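SusD homolog (Bacteroides thetaiotaomicron, PDB 4MRU) probably binds mucin O-glycans at the cell surface as a SusD-like, TPR-like lipoprotein, and carries a magnesium site. Local coordinates at residues Y69-P74 against V447-N452; R461-N466 against G492-G497; E486-Q491 against W502-N507. All blocks are in the same frame, centred on the assembly; numbering follows the deposited sequence.

Contact 1 (Y69-P74 against V447-N452); sequences YSTYNP and VNKGRN. With EDO (1,2-ethanediol), chain G.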
loop_
_atom_site.group_PDB
_atom_site.type_symbol
_atom_site.label_atom_id
_atom_site.label_comp_id
_atom_site.label_asym_id
_atom_site.label_seq_id
_atom_site.Cartn_x
_atom_site.Cartn_y
_atom_site.Cartn_z
ATOM N N TYR A 69 2.951 15.080 7.542
ATOM C CA TYR A 69 1.924 14.246 6.970
ATOM C C TYR A 69 1.015 13.732 8.092
ATOM O O TYR A 69 -0.233 13.781 7.944
ATOM C CB TYR A 69 2.501 13.065 6.183
ATOM C CG TYR A 69 2.995 13.392 4.769
ATOM C CD1 TYR A 69 4.234 13.976 4.545
ATOM C CD2 TYR A 69 2.202 13.118 3.670
ATOM C CE1 TYR A 69 4.683 14.247 3.245
ATOM C CE2 TYR A 69 2.625 13.407 2.377
ATOM C CZ TYR A 69 3.851 13.968 2.166
ATOM O OH TYR A 69 4.239 14.199 0.881
ATOM N N SER A 70 1.591 13.294 9.221
ATOM C CA SER A 70 0.776 12.628 10.288
ATOM C C SER A 70 -0.260 13.559 10.947
ATOM O O SER A 70 -1.290 13.086 11.460
ATOM C CB SER A 70 1.653 12.020 11.352
ATOM O OG SER A 70 2.417 13.015 11.969
ATOM N N THR A 71 -0.001 14.861 10.900
ATOM C CA THR A 71 -0.945 15.872 11.447
ATOM C C THR A 71 -1.761 16.584 10.352
ATOM O O THR A 71 -2.454 17.582 10.615
ATOM C CB THR A 71 -0.221 16.885 12.358
ATOM O OG1 THR A 71 0.886 17.487 11.679
ATOM C CG2 THR A 71 0.230 16.175 13.630
ATOM N N TYR A 72 -1.682 16.046 9.151
ATOM C CA TYR A 72 -2.489 16.436 7.980
ATOM C C TYR A 72 -2.083 17.787 7.385
ATOM O O TYR A 72 -2.849 18.372 6.618
ATOM C CB TYR A 72 -4.006 16.418 8.301
ATOM C CG TYR A 72 -4.568 15.115 8.850
ATOM C CD1 TYR A 72 -3.945 13.903 8.661
ATOM C CD2 TYR A 72 -5.765 15.109 9.563
ATOM C CE1 TYR A 72 -4.527 12.721 9.099
ATOM C CE2 TYR A 72 -6.318 13.937 10.067
ATOM C CZ TYR A 72 -5.677 12.734 9.846
ATOM O OH TYR A 72 -6.240 11.573 10.318
ATOM N N ASN A 73 -0.876 18.260 7.719
ATOM C CA ASN A 73 -0.415 19.553 7.220
ATOM C C ASN A 73 1.013 19.437 6.730
ATOM O O ASN A 73 1.860 20.234 7.093
ATOM C CB ASN A 73 -0.580 20.660 8.272
ATOM C CG ASN A 73 0.368 20.519 9.430
ATOM O OD1 ASN A 73 0.754 19.413 9.821
ATOM N ND2 ASN A 73 0.763 21.652 9.979
ATOM N N PRO A 74 1.274 18.461 5.851
ATOM C CA PRO A 74 2.640 18.344 5.372
ATOM C C PRO A 74 3.134 19.655 4.763
ATOM O O PRO A 74 2.394 20.334 4.059
ATOM C CB PRO A 74 2.547 17.264 4.299
ATOM C CG PRO A 74 1.124 17.233 3.854
ATOM C CD PRO A 74 0.340 17.633 5.079
ATOM N N VAL A 447 -3.495 16.014 17.007
ATOM C CA VAL A 447 -3.338 17.310 16.431
ATOM C C VAL A 447 -3.755 17.261 14.962
ATOM O O VAL A 447 -3.052 16.696 14.113
ATOM C CB VAL A 447 -1.883 17.763 16.555
ATOM C CG1 VAL A 447 -1.730 19.173 16.014
ATOM C CG2 VAL A 447 -1.423 17.747 18.014
ATOM N N ASN A 448 -4.949 17.782 14.682
ATOM C CA ASN A 448 -5.481 17.812 13.313
ATOM C C ASN A 448 -5.286 19.179 12.777
ATOM O O ASN A 448 -6.102 20.083 13.037
ATOM C CB ASN A 448 -6.972 17.404 13.245
ATOM C CG ASN A 448 -7.504 17.470 11.840
ATOM O OD1 ASN A 448 -6.842 18.028 10.916
ATOM N ND2 ASN A 448 -8.739 16.987 11.656
ATOM N N LYS A 449 -4.189 19.359 12.044
ATOM C CA LYS A 449 -3.874 20.646 11.447
ATOM C C LYS A 449 -4.210 20.634 9.981
ATOM O O LYS A 449 -3.754 21.508 9.243
ATOM C CB LYS A 449 -2.395 20.990 11.671
ATOM C CG LYS A 449 -2.039 21.390 13.098
ATOM C CD LYS A 449 -0.516 21.312 13.272
ATOM C CE LYS A 449 -0.013 22.109 14.478
ATOM N NZ LYS A 449 1.470 21.942 14.683
ATOM N N GLY A 450 -5.083 19.710 9.568
ATOM C CA GLY A 450 -5.525 19.649 8.176
ATOM C C GLY A 450 -6.461 20.770 7.715
ATOM O O GLY A 450 -7.115 21.437 8.523
ATOM N N ARG A 451 -6.495 20.981 6.393
ATOM C CA ARG A 451 -7.392 21.924 5.762
ATOM C C ARG A 451 -8.507 21.121 5.102
ATOM O O ARG A 451 -8.245 20.347 4.167
ATOM C CB ARG A 451 -6.647 22.758 4.715
ATOM C CG ARG A 451 -7.446 23.998 4.353
ATOM C CD ARG A 451 -7.582 24.238 2.871
ATOM N NE ARG A 451 -8.630 25.239 2.644
ATOM C CZ ARG A 451 -8.463 26.558 2.749
ATOM N NH1 ARG A 451 -7.276 27.083 3.046
ATOM N NH2 ARG A 451 -9.487 27.361 2.523
ATOM N N ASN A 452 -9.725 21.242 5.635
ATOM C CA ASN A 452 -10.894 20.434 5.236
ATOM C C ASN A 452 -10.698 18.919 5.397
ATOM O O ASN A 452 -11.352 18.153 4.687
ATOM C CB ASN A 452 -11.319 20.723 3.803
ATOM C CG ASN A 452 -11.704 22.163 3.604
ATOM O OD1 ASN A 452 -10.892 22.980 3.187
ATOM N ND2 ASN A 452 -12.919 22.489 3.972
HETATM C C1 EDO G . -6.388 7.877 11.266
HETATM O O1 EDO G . -5.907 7.014 10.239
HETATM C C2 EDO G . -5.353 8.951 11.567
HETATM O O2 EDO G . -4.880 9.584 10.354
HETATM O O HOH W 1 2.412 19.006 13.356
HETATM O O HOH W 2 -4.384 19.740 4.770
#
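Y72 and N448 meet with their flat groups nearly perpendicular: the amide of N448 stands 86° from the phenol ring, and its OD1 comes to the ring edge, 3.4 Å from CD2 of Y72. The same OD1 accepts a hydrogen bond from the backbone N of G450, closing an Asx turn, while ND2 of N448 is held by V453 and T455, so the amide has little freedom to rotate. The turn brings G450 under the base of the tyrosine, its CA 3.6 Å from CB of Y72; a side chain at G450 would run into that CB.

T71 and V447 lie side by side and point the same way, and the valine carbonyl O sits 3.3 Å from CB of T71. With OG1 of T71 lodged between its backbone N and carbonyl carbon (chi1 54°), the hydroxyl donates to OD1 of N73 at 2.7 Å. The N73 amide crosses the aliphatic part of K449 obliquely, ND2 reaching within 3.5 Å of the lysine CD. The extended lysine then carries NZ past the amide to OD1 of N299.

One direct hydrogen bond joins the backbones, from N of K449 to O of T71 at 2.9 Å, and a water bridges O of Y72 to N of R451. The loop between strand 58-60 and helix 81-100 is thus joined to that between helices 427-437 and 466-471 mainly by backbone polar groups and by amides already fixed within their own loops, with lysine methylenes giving apolar cover; the chemistry implies dependence on loop shape more than on charge pairing.

Contact 2 (R461-N466 against G492-G497); sequences RLMYPN and GGDTGG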
loop_
_atom_site.group_PDB
_atom_site.type_symbol
_atom_site.label_atom_id
_atom_site.label_comp_id
_atom_site.label_asym_id
_atom_site.label_seq_id
_atom_site.Cartn_x
_atom_site.Cartn_y
_atom_site.Cartn_z
ATOM N N ARG A 461 -7.029 11.557 0.586
ATOM C CA ARG A 461 -6.116 11.644 -0.507
ATOM C C ARG A 461 -5.021 12.646 -0.142
ATOM O O ARG A 461 -5.113 13.338 0.869
ATOM C CB ARG A 461 -6.828 12.106 -1.773
ATOM C CG ARG A 461 -7.471 13.495 -1.624
ATOM C CD ARG A 461 -8.195 13.923 -2.879
ATOM N NE ARG A 461 -7.323 14.257 -3.996
ATOM C CZ ARG A 461 -6.720 15.437 -4.193
ATOM N NH1 ARG A 461 -6.840 16.435 -3.324
ATOM N NH2 ARG A 461 -5.968 15.616 -5.285
ATOM N N LEU A 462 -3.993 12.743 -0.981
ATOM C CA LEU A 462 -2.991 13.804 -0.897
ATOM C C LEU A 462 -3.320 14.938 -1.873
ATOM O O LEU A 462 -3.911 14.700 -2.923
ATOM C CB LEU A 462 -1.584 13.322 -1.249
ATOM C CG LEU A 462 -0.701 12.741 -0.203
ATOM C CD1 LEU A 462 0.732 12.576 -0.749
ATOM C CD2 LEU A 462 -0.722 13.616 1.045
HETATM N N MSE A 463 -2.837 16.126 -1.546
HETATM C CA MSE A 463 -3.076 17.323 -2.336
HETATM C C MSE A 463 -2.028 17.431 -3.408
HETATM O O MSE A 463 -0.918 16.984 -3.213
HETATM C CB MSE A 463 -3.009 18.583 -1.468
HETATM C CG MSE A 463 -4.096 18.561 -0.406
HETATM SE SE MSE A 463 -3.358 17.789 1.261
HETATM C CE MSE A 463 -2.313 19.351 1.885
ATOM N N TYR A 464 -2.382 18.003 -4.551
ATOM C CA TYR A 464 -1.426 18.153 -5.655
ATOM C C TYR A 464 -0.305 19.097 -5.262
ATOM O O TYR A 464 -0.503 19.945 -4.437
ATOM C CB TYR A 464 -2.107 18.674 -6.899
ATOM C CG TYR A 464 -3.146 17.696 -7.462
ATOM C CD1 TYR A 464 -2.787 16.417 -7.862
ATOM C CD2 TYR A 464 -4.453 18.077 -7.635
ATOM C CE1 TYR A 464 -3.717 15.542 -8.435
ATOM C CE2 TYR A 464 -5.408 17.209 -8.176
ATOM C CZ TYR A 464 -5.041 15.962 -8.595
ATOM O OH TYR A 464 -6.012 15.148 -9.147
ATOM N N PRO A 465 0.892 18.880 -5.795
ATOM C CA PRO A 465 2.030 19.704 -5.366
ATOM C C PRO A 465 1.930 21.113 -5.916
ATOM O O PRO A 465 1.298 21.345 -6.966
ATOM C CB PRO A 465 3.249 18.967 -5.951
ATOM C CG PRO A 465 2.744 18.141 -7.036
ATOM C CD PRO A 465 1.286 17.843 -6.750
ATOM N N ASN A 466 2.610 22.048 -5.259
ATOM C CA ASN A 466 2.540 23.430 -5.663
ATOM C C ASN A 466 3.110 23.681 -7.080
ATOM O O ASN A 466 2.711 24.632 -7.747
ATOM C CB ASN A 466 3.266 24.342 -4.671
ATOM C CG ASN A 466 2.836 25.807 -4.822
ATOM O OD1 ASN A 466 1.681 26.149 -4.598
ATOM N ND2 ASN A 466 3.752 26.648 -5.193
ATOM N N GLY A 492 -14.047 20.821 -0.524
ATOM C CA GLY A 492 -13.306 21.996 -0.941
ATOM C C GLY A 492 -12.354 21.764 -2.093
ATOM O O GLY A 492 -11.410 22.556 -2.300
ATOM N N GLY A 493 -12.531 20.706 -2.851
ATOM C CA GLY A 493 -11.713 20.545 -4.044
ATOM C C GLY A 493 -10.414 19.838 -3.721
ATOM O O GLY A 493 -10.440 18.715 -3.182
ATOM N N ASP A 494 -9.284 20.464 -4.066
ATOM C CA ASP A 494 -7.973 19.818 -3.903
ATOM C C ASP A 494 -7.532 19.891 -2.440
ATOM O O ASP A 494 -6.667 20.671 -2.080
ATOM C CB ASP A 494 -6.921 20.436 -4.814
ATOM C CG ASP A 494 -5.555 19.795 -4.688
ATOM O OD1 ASP A 494 -5.445 18.579 -4.395
ATOM O OD2 ASP A 494 -4.546 20.509 -4.966
ATOM N N THR A 495 -8.159 19.047 -1.629
ATOM C CA THR A 495 -7.815 18.911 -0.227
ATOM C C THR A 495 -7.672 17.447 0.144
ATOM O O THR A 495 -8.148 16.564 -0.543
ATOM C CB THR A 495 -8.888 19.487 0.660
ATOM O OG1 THR A 495 -10.068 18.637 0.634
ATOM C CG2 THR A 495 -9.285 20.899 0.213
ATOM N N GLY A 496 -7.118 17.217 1.316
ATOM C CA GLY A 496 -7.045 15.895 1.879
ATOM C C GLY A 496 -8.406 15.299 2.270
ATOM O O GLY A 496 -8.460 14.115 2.564
ATOM N N GLY A 497 -9.464 16.097 2.343
ATOM C CA GLY A 497 -10.781 15.593 2.697
ATOM C C GLY A 497 -11.631 15.036 1.557
ATOM O O GLY A 497 -12.582 14.258 1.763
HETATM O O HOH W 3 -1.945 21.649 -3.051
#
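R461 grips D494 end-on, NH1 and NH2 both directed at the single oxygen OD1, with 2.8 Å from NH1 to OD1. That oxygen lies in the guanidinium plane, although the carboxylate itself is turned 64° from it. NH1 approaches on the anti lone pair, whereas N of Y464 uses the syn lone pair of OD1 of D494, 3.1 Å away, so three N-H groups converge on one oxygen and probably keep the aspartate ionised. NH1 also donates to O of T495, arriving well above the carbonyl plane. A bend at chi3 (-71°) folds the arginine back so that NH2 lies 3.3 Å above the ring of Y464, toward its rim. Replacing R461 by an alanine is likely to leave OD1 of D494 without its countercharge and O of T495 without this donor, and to open a gap over the Y464 ring.

M463, a selenomethionine, passes N of G496 with its SE at 3.8 Å before the end of its side chain leads away. The watered side is at Y464: water 3 donates to O of Y464 and only weakly to OD2 of D494, which has a firmer partner in the hydroxyl of Y469.

The contact closes a loop-to-loop junction across the helices 466-471 and 473-486 that separate its segments: L483, L476 and I480 of helix 473-486 pack on R461, Y464 and D494, and L462 faces helix 104-125.

Contact 3 (E486-Q491 against W502-N507); sequences ESSNNQ and WDRKAN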
loop_
_atom_site.group_PDB
_atom_site.type_symbol
_atom_site.label_atom_id
_atom_site.label_comp_id
_atom_site.label_asym_id
_atom_site.label_seq_id
_atom_site.Cartn_x
_atom_site.Cartn_y
_atom_site.Cartn_z
ATOM N N GLU A 486 -15.998 13.616 -10.066
ATOM C CA GLU A 486 -15.868 12.196 -9.761
ATOM C C GLU A 486 -16.125 11.795 -8.311
ATOM O O GLU A 486 -16.254 10.607 -8.039
ATOM C CB GLU A 486 -14.437 11.703 -10.005
ATOM C CG GLU A 486 -13.993 11.531 -11.414
ATOM C CD GLU A 486 -12.758 10.621 -11.497
ATOM O OE1 GLU A 486 -11.640 10.975 -10.996
ATOM O OE2 GLU A 486 -12.928 9.563 -12.110
ATOM N N SER A 487 -16.133 12.751 -7.381
ATOM C CA SER A 487 -16.086 12.471 -5.949
ATOM C C SER A 487 -17.473 12.236 -5.391
ATOM O O SER A 487 -18.405 12.971 -5.704
ATOM C CB SER A 487 -15.447 13.627 -5.173
ATOM O OG SER A 487 -15.163 13.273 -3.802
ATOM N N SER A 488 -17.593 11.224 -4.539
ATOM C CA SER A 488 -18.824 11.034 -3.772
ATOM C C SER A 488 -18.882 12.005 -2.600
ATOM O O SER A 488 -19.907 12.125 -1.954
ATOM C CB SER A 488 -18.899 9.605 -3.259
ATOM O OG SER A 488 -17.914 9.341 -2.267
ATOM N N ASN A 489 -17.766 12.689 -2.314
ATOM C CA ASN A 489 -17.707 13.586 -1.177
ATOM C C ASN A 489 -16.618 14.625 -1.338
ATOM O O ASN A 489 -15.477 14.416 -0.941
ATOM C CB ASN A 489 -17.489 12.793 0.107
ATOM C CG ASN A 489 -17.552 13.660 1.336
ATOM O OD1 ASN A 489 -17.903 14.838 1.278
ATOM N ND2 ASN A 489 -17.191 13.091 2.454
ATOM N N ASN A 490 -16.995 15.728 -1.947
ATOM C CA ASN A 490 -16.095 16.849 -2.181
ATOM C C ASN A 490 -15.994 17.679 -0.935
ATOM O O ASN A 490 -17.010 18.076 -0.356
ATOM C CB ASN A 490 -16.599 17.704 -3.331
ATOM C CG ASN A 490 -15.744 18.922 -3.565
ATOM O OD1 ASN A 490 -14.509 18.874 -3.476
ATOM N ND2 ASN A 490 -16.381 20.005 -3.919
ATOM N N GLN A 491 -14.777 17.943 -0.504
ATOM C CA GLN A 491 -14.525 18.797 0.666
ATOM C C GLN A 491 -13.543 19.899 0.283
ATOM O O GLN A 491 -12.383 19.895 0.665
ATOM C CB GLN A 491 -14.004 17.948 1.822
ATOM C CG GLN A 491 -15.036 16.953 2.366
ATOM C CD GLN A 491 -16.206 17.623 3.048
ATOM O OE1 GLN A 491 -16.055 18.642 3.674
ATOM N NE2 GLN A 491 -17.365 17.028 2.951
ATOM N N TRP A 502 -13.023 5.973 -6.389
ATOM C CA TRP A 502 -13.441 4.662 -5.884
ATOM C C TRP A 502 -13.881 4.670 -4.400
ATOM O O TRP A 502 -14.379 3.663 -3.939
ATOM C CB TRP A 502 -12.371 3.575 -6.094
ATOM C CG TRP A 502 -10.933 3.860 -5.650
ATOM C CD1 TRP A 502 -9.879 4.019 -6.462
ATOM C CD2 TRP A 502 -10.414 3.924 -4.316
ATOM N NE1 TRP A 502 -8.743 4.214 -5.751
ATOM C CE2 TRP A 502 -9.054 4.190 -4.418
ATOM C CE3 TRP A 502 -10.982 3.840 -3.058
ATOM C CZ2 TRP A 502 -8.235 4.329 -3.321
ATOM C CZ3 TRP A 502 -10.160 3.988 -1.942
ATOM C CH2 TRP A 502 -8.812 4.256 -2.087
ATOM N N ASP A 503 -13.642 5.765 -3.671
ATOM C CA ASP A 503 -13.908 5.836 -2.230
ATOM C C ASP A 503 -15.341 6.259 -2.034
ATOM O O ASP A 503 -15.664 7.469 -1.858
ATOM C CB ASP A 503 -12.912 6.793 -1.556
ATOM C CG ASP A 503 -13.105 6.910 -0.058
ATOM O OD1 ASP A 503 -13.995 6.201 0.478
ATOM O OD2 ASP A 503 -12.366 7.729 0.561
ATOM N N ARG A 504 -16.229 5.279 -2.152
ATOM C CA ARG A 504 -17.677 5.556 -2.203
ATOM C C ARG A 504 -18.470 4.766 -1.184
ATOM O O ARG A 504 -19.667 4.885 -1.128
ATOM C CB ARG A 504 -18.226 5.228 -3.593
ATOM C CG ARG A 504 -17.459 5.843 -4.747
ATOM C CD ARG A 504 -18.239 5.748 -6.072
ATOM N NE ARG A 504 -19.115 6.913 -6.246
ATOM C CZ ARG A 504 -18.721 8.102 -6.714
ATOM N NH1 ARG A 504 -17.456 8.334 -7.054
ATOM N NH2 ARG A 504 -19.581 9.076 -6.807
ATOM N N LYS A 505 -17.832 3.933 -0.375
ATOM C CA LYS A 505 -18.590 3.183 0.635
ATOM C C LYS A 505 -19.418 4.135 1.550
ATOM O O LYS A 505 -18.877 5.096 2.075
ATOM C CB LYS A 505 -17.643 2.337 1.465
ATOM C CG LYS A 505 -18.359 1.433 2.449
ATOM C CD LYS A 505 -17.404 0.616 3.294
ATOM C CE LYS A 505 -18.217 -0.269 4.214
ATOM N NZ LYS A 505 -17.378 -1.141 5.046
ATOM N N ALA A 506 -20.692 3.843 1.757
ATOM C CA ALA A 506 -21.519 4.570 2.769
ATOM C C ALA A 506 -21.239 4.139 4.238
ATOM O O ALA A 506 -21.329 2.959 4.552
ATOM C CB ALA A 506 -22.996 4.397 2.457
ATOM N N ASN A 507 -20.898 5.081 5.129
ATOM C CA ASN A 507 -20.683 4.768 6.564
ATOM C C ASN A 507 -21.817 5.321 7.433
ATOM O O ASN A 507 -22.974 4.892 7.307
ATOM C CB ASN A 507 -19.317 5.274 7.059
HETATM O O HOH W 4 -19.545 11.621 -8.442
HETATM O O HOH W 5 -15.859 9.175 -4.256
#
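R504 reaches across to E486 and S488 with a kinked side chain. Its CG stands anti to the carbonyl carbon (chi1 -51°) and the chain turns sharply at chi3, 89°, which lays the guanidinium along the backbone that leaves helix 473-486. NH1 donates to the carbonyl O of E486 at 2.8 Å in a nearly straight bond, the acceptor lying in the guanidinium plane and the donor tilted 18° from the carbonyl plane. The same NH1 also bonds to O of W501, tying two backbone carbonyls together.

Over one face of the guanidinium lies CB of S488, 3.7 Å from NH2, a packing contact that uses the serine methylene rather than its hydroxyl. The hydroxyl is set between the backbone N and the carbonyl carbon, and OG is thereby carried to 3.0 Å from O of D503. Water 5 accepts from N of S488 and lies within hydrogen-bonding distance of that carbonyl, which H499 ND1 also reaches. A second water takes a hydrogen from NH2 of R504 and gives one weakly to O of S487.

The carboxylate of E486 makes no salt bridge with R504, OE2 lying 6.9 Å from NH1 of R504, and OE1 is taken by N of Q152. S487 OG accepts from N of N489 at 3.1 Å, closing an ST turn in the loop that follows helix 473-486, and is also hydrogen-bonded to O of H499. D503 is the centre of an inverse gamma turn, and R504, at its end, reaches E486 O just ahead of the ST turn, pinning the C-terminal tail to that loop.

In the fold
Contact 1 ties the early loop 69-74 to 447-452; contacts 2 and 3 lie wholly in the C-terminal part of the chain. The centres of contacts 1 and 2 are about 12 Å apart, those of contacts 2 and 3 about 14 Å, and those of contacts 1 and 3 about 20 Å. Y69 and L462 join contact 1 to contact 2, CE2 to CD2 at 3.6 Å, and R451 and N452 pack on T495. N452 also touches Q491 of contact 3, so the loop 447-452 reaches both others. Contacts 2 and 3 interlock, since their segments alternate along the chain, whereas contact 1 closes before either opens. All three lie away from the magnesium-binding residue N373, and the ethanediol at contact 1 probably comes from the crystallisation liquor.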